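Local structure of aphrodisin (Mesocricetus auratus, 1E5P) at residues P84-I87 with I92-T95. The protein acts as a secreted lipocalin pheromone that elicits copulatory behaviour in male hamsters and probably binds small odorant molecules. Numbering follows the deposited sequence.
Sequences PLYI and IFFT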
loop_
_atom_site.group_PDB
_atom_site.type_symbol
_atom_site.label_atom_id
_atom_site.label_comp_id
_atom_site.label_asym_id
_atom_site.label_seq_id
_atom_site.Cartn_x
_atom_site.Cartn_y
_atom_site.Cartn_z
ATOM N N PRO A 84 0.455 -9.570 -0.645
ATOM C CA PRO A 84 0.638 -9.547 0.781
ATOM C C PRO A 84 1.941 -10.263 1.142
ATOM O O PRO A 84 2.230 -11.325 0.550
ATOM C CB PRO A 84 -0.537 -10.379 1.312
ATOM C CG PRO A 84 -1.560 -10.346 0.219
ATOM C CD PRO A 84 -0.774 -10.303 -1.067
ATOM N N LEU A 85 2.714 -9.715 2.046
ATOM C CA LEU A 85 3.906 -10.380 2.575
ATOM C C LEU A 85 3.525 -11.105 3.880
ATOM O O LEU A 85 4.106 -12.151 4.200
ATOM C CB LEU A 85 4.972 -9.364 2.973
ATOM C CG LEU A 85 5.732 -8.643 1.854
ATOM C CD1 LEU A 85 6.467 -7.420 2.398
ATOM C CD2 LEU A 85 6.710 -9.578 1.170
ATOM N N TYR A 86 2.582 -10.514 4.602
ATOM C CA TYR A 86 2.182 -11.053 5.909
ATOM C C TYR A 86 0.863 -10.456 6.335
ATOM O O TYR A 86 0.625 -9.251 6.288
ATOM C CB TYR A 86 3.295 -10.705 6.932
ATOM C CG TYR A 86 2.966 -11.188 8.337
ATOM C CD1 TYR A 86 2.778 -12.540 8.581
ATOM C CD2 TYR A 86 2.834 -10.297 9.389
ATOM C CE1 TYR A 86 2.472 -12.990 9.863
ATOM C CE2 TYR A 86 2.525 -10.742 10.670
ATOM C CZ TYR A 86 2.344 -12.090 10.891
ATOM O OH TYR A 86 2.034 -12.546 12.162
ATOM N N ILE A 87 -0.072 -11.317 6.788
ATOM C CA ILE A 87 -1.381 -10.849 7.180
ATOM C C ILE A 87 -1.718 -11.259 8.614
ATOM O O ILE A 87 -1.434 -12.402 8.987
ATOM C CB ILE A 87 -2.473 -11.455 6.262
ATOM C CG1 ILE A 87 -2.157 -11.246 4.788
ATOM C CG2 ILE A 87 -3.832 -10.845 6.600
ATOM C CD1 ILE A 87 -2.992 -12.033 3.807
ATOM N N ILE A 92 -2.000 -5.663 7.442
ATOM C CA ILE A 92 -1.571 -6.337 6.229
ATOM C C ILE A 92 -0.242 -5.677 5.792
ATOM O O ILE A 92 -0.211 -4.444 5.691
ATOM C CB ILE A 92 -2.531 -6.213 5.027
ATOM C CG1 ILE A 92 -3.973 -6.548 5.368
ATOM C CG2 ILE A 92 -2.027 -7.081 3.865
ATOM C CD1 ILE A 92 -4.953 -6.009 4.313
ATOM N N PHE A 93 0.798 -6.467 5.627
ATOM C CA PHE A 93 2.068 -5.921 5.095
ATOM C C PHE A 93 2.115 -6.315 3.619
ATOM O O PHE A 93 2.083 -7.531 3.318
ATOM C CB PHE A 93 3.269 -6.584 5.810
ATOM C CG PHE A 93 3.361 -6.210 7.266
ATOM C CD1 PHE A 93 2.483 -6.757 8.187
ATOM C CD2 PHE A 93 4.350 -5.338 7.700
ATOM C CE1 PHE A 93 2.570 -6.422 9.536
ATOM C CE2 PHE A 93 4.429 -5.001 9.039
ATOM C CZ PHE A 93 3.548 -5.541 9.946
ATOM N N PHE A 94 2.104 -5.362 2.701
ATOM C CA PHE A 94 2.150 -5.656 1.280
ATOM C C PHE A 94 3.502 -5.218 0.660
ATOM O O PHE A 94 4.099 -4.258 1.155
ATOM C CB PHE A 94 1.168 -4.724 0.511
ATOM C CG PHE A 94 -0.293 -4.940 0.675
ATOM C CD1 PHE A 94 -0.934 -5.925 -0.092
ATOM C CD2 PHE A 94 -1.056 -4.165 1.528
ATOM C CE1 PHE A 94 -2.305 -6.119 0.033
ATOM C CE2 PHE A 94 -2.421 -4.352 1.652
ATOM C CZ PHE A 94 -3.045 -5.327 0.890
ATOM N N THR A 95 3.906 -5.911 -0.383
ATOM C CA THR A 95 5.043 -5.451 -1.193
ATOM C C THR A 95 4.418 -4.956 -2.501
ATOM O O THR A 95 3.395 -5.533 -2.948
ATOM C CB THR A 95 6.083 -6.538 -1.426
ATOM O OG1 THR A 95 7.091 -6.054 -2.320
ATOM C CG2 THR A 95 5.482 -7.789 -2.051
#
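A classic beta bulge, with L85 and Y86 set against the single residue F93, interrupts the antiparallel hairpin of strands 79-87 and 91-99 in the lipocalin barrel wall. The evidence is the doubly used carbonyl: F93 O accepts from L85 N at 2.6 Å and from Y86 N, which lies on a lone pair, at 3.3 Å, both donors in the carbonyl plane. Past the bulge, F93 N returns a nearly straight bond (179°) to Y86 O, and I87 and I92 then form a non-hydrogen-bonded pair. The register slips by one residue between P84 and Y86, and the backbone bends at L85, whose psi of -33° departs from strand values. L85 carries its CG anti to its own carbonyl carbon and crosses T95 at about a right angle, CD2 resting 3.9 Å from T95 CG2. Cut back to an alanine, L85 would probably leave the T95 methyl without this apolar cover and open a gap toward F129 of helix 120-132, which L85 also touches. Y86 and F93 project side by side and pack against the same helix, both meeting I125. Their rings are oblique, planes at 45°, with F93 CD1 3.8 Å from Y86 CD2.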